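PDB 3KL2: putative isochorismatase from Streptomyces avermitilis, which probably acts as a hydrolase of the isochorismatase-like family, although its substrate and reaction have not been established. Local coordinates for residues 136-147 with 168-177. Sequence-based numbering, arbitrary orientation.
Sequences TFASTNLDFILR and TMRTGYERGF
Phe137 and Phe177 meet between two helical segments, 136-147 and 168-177, that lie on the parallel sheet of an isochorismatase-like alpha/beta fold. Their rings are oblique, with planes at 31°, and CE1 of Phe137 lies 3.6 Å from CE2 of Phe177. Phe137 also sets CB against CG2 of Thr171 and points its ring edge at the carbonyl O of Thr168. Leu146 adds CD1 beside CZ of Phe177. Ile154 of strand 153-159 touches both Phe137 and Leu146.

The charged groups gather beside these rings. The guanidinium of Arg147 stacks on one face of Phe177 in a cation-pi contact, its CZ 4.0 Å from the ring centroid. A bend at chi2 (-49°) turns the chain toward that ring, with CZ offset toward its rim. OD1 of Asp143 lies at the ring's edge. Asp143 and Arg175 form a salt bridge, OD2 to NH1 at 2.5 Å; the bond is bent, NH1 coming from above the carboxylate plane. The Arg175 guanidinium has CB of Phe137 over one face. A leucine in place of Arg175 would probably leave OD2 of Asp143 without this charged mate and CB of Phe137 without its flat partner.

Helix 164-174 ends in a Schellman motif with Gly176 at C-prime. Away from this end, hydrogen bonds join Thr136 and Thr168. OG1 of Thr168 accepts from OG1 of Thr136 and, nearly straight at 168°, from Thr136 N at 2.9 Å.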
loop_
_atom_site.group_PDB
_atom_site.type_symbol
_atom_site.label_atom_id
_atom_site.label_comp_id
_atom_site.label_asym_id
_atom_site.label_seq_id
_atom_site.Cartn_x
_atom_site.Cartn_y
_atom_site.Cartn_z
ATOM N N THR A 136 -6.851 0.185 9.972
ATOM C CA THR A 136 -7.212 1.533 9.580
ATOM C C THR A 136 -6.381 1.986 8.324
ATOM O O THR A 136 -6.871 2.735 7.463
ATOM C CB THR A 136 -7.032 2.533 10.807
ATOM O OG1 THR A 136 -7.697 2.007 11.962
ATOM C CG2 THR A 136 -7.632 3.910 10.526
ATOM N N PHE A 137 -5.133 1.535 8.180
ATOM C CA PHE A 137 -4.345 1.902 6.996
ATOM C C PHE A 137 -4.808 1.251 5.700
ATOM O O PHE A 137 -4.457 1.735 4.644
ATOM C CB PHE A 137 -2.870 1.594 7.224
ATOM C CG PHE A 137 -2.194 2.513 8.240
ATOM C CD1 PHE A 137 -1.636 3.706 7.834
ATOM C CD2 PHE A 137 -2.145 2.181 9.579
ATOM C CE1 PHE A 137 -0.996 4.569 8.746
ATOM C CE2 PHE A 137 -1.495 3.028 10.525
ATOM C CZ PHE A 137 -0.928 4.228 10.102
ATOM N N ALA A 138 -5.606 0.188 5.738
ATOM C CA ALA A 138 -5.888 -0.593 4.478
ATOM C C ALA A 138 -7.033 -0.069 3.589
ATOM O O ALA A 138 -7.113 -0.434 2.440
ATOM C CB ALA A 138 -6.135 -2.100 4.789
ATOM N N SER A 139 -7.984 0.672 4.113
ATOM C CA SER A 139 -9.081 1.143 3.250
ATOM C C SER A 139 -9.466 2.627 3.475
ATOM O O SER A 139 -10.564 3.017 3.117
ATOM C CB SER A 139 -10.309 0.242 3.437
ATOM O OG SER A 139 -10.683 0.190 4.811
ATOM N N THR A 140 -8.579 3.431 4.071
ATOM C CA THR A 140 -8.838 4.810 4.337
ATOM C C THR A 140 -7.736 5.761 3.856
ATOM O O THR A 140 -6.719 5.335 3.327
ATOM C CB THR A 140 -8.982 5.025 5.836
ATOM O OG1 THR A 140 -7.685 5.105 6.438
ATOM C CG2 THR A 140 -9.813 3.945 6.440
ATOM N N ASN A 141 -7.966 7.067 4.100
ATOM C CA ASN A 141 -7.012 8.156 3.867
ATOM C C ASN A 141 -6.083 8.439 5.034
ATOM O O ASN A 141 -5.438 9.492 5.084
ATOM C CB ASN A 141 -7.733 9.457 3.482
ATOM C CG ASN A 141 -8.804 9.909 4.497
ATOM O OD1 ASN A 141 -9.006 9.292 5.518
ATOM N ND2 ASN A 141 -9.497 10.976 4.178
ATOM N N LEU A 142 -6.009 7.518 5.978
ATOM C CA LEU A 142 -5.187 7.764 7.149
ATOM C C LEU A 142 -3.725 8.007 6.826
ATOM O O LEU A 142 -3.151 9.005 7.313
ATOM C CB LEU A 142 -5.267 6.610 8.142
ATOM C CG LEU A 142 -4.439 6.850 9.436
ATOM C CD1 LEU A 142 -4.953 8.053 10.154
ATOM C CD2 LEU A 142 -4.441 5.616 10.378
ATOM N N ASP A 143 -3.105 7.089 6.082
ATOM C CA ASP A 143 -1.697 7.226 5.720
ATOM C C ASP A 143 -1.421 8.525 4.963
ATOM O O ASP A 143 -0.471 9.271 5.307
ATOM C CB ASP A 143 -1.258 6.105 4.803
ATOM C CG ASP A 143 0.235 5.855 4.860
ATOM O OD1 ASP A 143 0.932 6.403 5.745
ATOM O OD2 ASP A 143 0.684 5.021 4.067
ATOM N N PHE A 144 -2.249 8.811 3.951
ATOM C CA PHE A 144 -2.131 10.071 3.217
ATOM C C PHE A 144 -2.144 11.338 4.113
ATOM O O PHE A 144 -1.345 12.236 3.946
ATOM C CB PHE A 144 -3.249 10.192 2.218
ATOM C CG PHE A 144 -3.109 11.342 1.316
ATOM C CD1 PHE A 144 -2.637 11.170 0.020
ATOM C CD2 PHE A 144 -3.444 12.613 1.749
ATOM C CE1 PHE A 144 -2.520 12.267 -0.826
ATOM C CE2 PHE A 144 -3.305 13.696 0.911
ATOM C CZ PHE A 144 -2.856 13.540 -0.346
ATOM N N ILE A 145 -3.061 11.385 5.057
ATOM C CA ILE A 145 -3.256 12.573 5.859
ATOM C C ILE A 145 -2.117 12.718 6.860
ATOM O O ILE A 145 -1.604 13.817 7.041
ATOM C CB ILE A 145 -4.655 12.553 6.547
ATOM C CG1 ILE A 145 -5.729 12.721 5.477
ATOM C CG2 ILE A 145 -4.758 13.623 7.682
ATOM C CD1 ILE A 145 -7.161 12.485 5.906
ATOM N N LEU A 146 -1.713 11.624 7.506
ATOM C CA LEU A 146 -0.614 11.688 8.447
ATOM C C LEU A 146 0.649 12.134 7.740
ATOM O O LEU A 146 1.392 12.997 8.232
ATOM C CB LEU A 146 -0.325 10.330 9.078
ATOM C CG LEU A 146 -1.356 9.718 10.040
ATOM C CD1 LEU A 146 -0.935 8.304 10.288
ATOM C CD2 LEU A 146 -1.517 10.486 11.351
ATOM N N ARG A 147 0.964 11.495 6.628
ATOM C CA ARG A 147 2.194 11.858 5.955
ATOM C C ARG A 147 2.104 13.284 5.431
ATOM O O ARG A 147 3.071 14.039 5.569
ATOM C CB ARG A 147 2.522 10.918 4.803
ATOM C CG ARG A 147 2.803 9.490 5.236
ATOM C CD ARG A 147 3.793 9.399 6.359
ATOM N NE ARG A 147 4.368 8.049 6.452
ATOM C CZ ARG A 147 5.344 7.701 7.292
ATOM N NH1 ARG A 147 5.894 8.577 8.116
ATOM N NH2 ARG A 147 5.785 6.466 7.284
ATOM N N THR A 168 -3.997 -2.013 12.950
ATOM C CA THR A 168 -3.514 -0.693 12.734
ATOM C C THR A 168 -2.123 -0.448 13.329
ATOM O O THR A 168 -1.337 0.264 12.764
ATOM C CB THR A 168 -4.502 0.276 13.343
ATOM O OG1 THR A 168 -5.784 0.083 12.719
ATOM C CG2 THR A 168 -4.006 1.768 13.191
ATOM N N MET A 169 -1.866 -0.947 14.521
ATOM C CA MET A 169 -0.534 -0.943 15.143
ATOM C C MET A 169 0.500 -1.667 14.263
ATOM O O MET A 169 1.594 -1.178 14.007
ATOM C CB MET A 169 -0.644 -1.680 16.464
ATOM C CG MET A 169 0.651 -1.700 17.361
ATOM S SD MET A 169 0.405 -2.793 18.773
ATOM C CE MET A 169 0.030 -4.347 17.992
ATOM N N ARG A 170 0.148 -2.848 13.771
ATOM C CA ARG A 170 1.109 -3.601 12.977
ATOM C C ARG A 170 1.520 -2.818 11.723
ATOM O O ARG A 170 2.722 -2.590 11.459
ATOM C CB ARG A 170 0.579 -4.987 12.672
ATOM C CG ARG A 170 0.534 -5.869 13.892
ATOM C CD ARG A 170 -0.277 -7.158 13.661
ATOM N NE ARG A 170 -0.222 -8.021 14.850
ATOM C CZ ARG A 170 0.596 -9.060 15.003
ATOM N NH1 ARG A 170 1.423 -9.453 14.022
ATOM N NH2 ARG A 170 0.553 -9.743 16.146
ATOM N N THR A 171 0.523 -2.345 10.995
ATOM C CA THR A 171 0.762 -1.622 9.770
ATOM C C THR A 171 1.440 -0.272 10.090
ATOM O O THR A 171 2.367 0.138 9.404
ATOM C CB THR A 171 -0.555 -1.512 8.917
ATOM O OG1 THR A 171 -1.033 -2.831 8.655
ATOM C CG2 THR A 171 -0.373 -0.785 7.535
ATOM N N GLY A 172 1.004 0.405 11.122
ATOM C CA GLY A 172 1.671 1.640 11.561
ATOM C C GLY A 172 3.160 1.459 11.719
ATOM O O GLY A 172 4.001 2.301 11.283
ATOM N N TYR A 173 3.491 0.330 12.337
ATOM C CA TYR A 173 4.856 -0.033 12.590
ATOM C C TYR A 173 5.612 -0.247 11.309
ATOM O O TYR A 173 6.746 0.198 11.172
ATOM C CB TYR A 173 4.882 -1.331 13.414
ATOM C CG TYR A 173 6.270 -1.769 13.862
ATOM C CD1 TYR A 173 6.894 -1.140 14.925
ATOM C CD2 TYR A 173 6.935 -2.802 13.233
ATOM C CE1 TYR A 173 8.153 -1.539 15.370
ATOM C CE2 TYR A 173 8.177 -3.197 13.669
ATOM C CZ TYR A 173 8.787 -2.538 14.740
ATOM O OH TYR A 173 10.039 -2.904 15.161
ATOM N N GLU A 174 4.990 -0.981 10.392
ATOM C CA GLU A 174 5.606 -1.353 9.145
ATOM C C GLU A 174 5.901 -0.087 8.369
ATOM O O GLU A 174 6.865 -0.031 7.597
ATOM C CB GLU A 174 4.674 -2.228 8.287
ATOM C CG GLU A 174 4.421 -3.614 8.833
ATOM C CD GLU A 174 5.652 -4.502 8.697
ATOM O OE1 GLU A 174 6.586 -4.125 7.924
ATOM O OE2 GLU A 174 5.674 -5.591 9.341
ATOM N N ARG A 175 5.080 0.933 8.588
ATOM C CA ARG A 175 5.187 2.122 7.779
ATOM C C ARG A 175 6.009 3.175 8.462
ATOM O O ARG A 175 6.006 4.285 8.017
ATOM C CB ARG A 175 3.803 2.645 7.424
ATOM C CG ARG A 175 3.171 1.791 6.354
ATOM C CD ARG A 175 1.839 2.302 5.973
ATOM N NE ARG A 175 1.074 1.280 5.305
ATOM C CZ ARG A 175 0.022 1.497 4.532
ATOM N NH1 ARG A 175 -0.391 2.729 4.287
ATOM N NH2 ARG A 175 -0.616 0.472 4.010
ATOM N N GLY A 176 6.727 2.820 9.526
ATOM C CA GLY A 176 7.758 3.708 10.078
ATOM C C GLY A 176 7.321 4.733 11.124
ATOM O O GLY A 176 8.166 5.455 11.668
ATOM N N PHE A 177 6.032 4.775 11.430
ATOM C CA PHE A 177 5.495 5.552 12.535
ATOM C C PHE A 177 5.989 5.029 13.876
ATOM O O PHE A 177 6.210 3.860 14.043
ATOM C CB PHE A 177 3.940 5.530 12.516
ATOM C CG PHE A 177 3.335 6.151 11.275
ATOM C CD1 PHE A 177 3.303 7.527 11.111
ATOM C CD2 PHE A 177 2.819 5.369 10.268
ATOM C CE1 PHE A 177 2.769 8.111 9.999
ATOM C CE2 PHE A 177 2.250 5.949 9.149
ATOM C CZ PHE A 177 2.216 7.324 9.022
#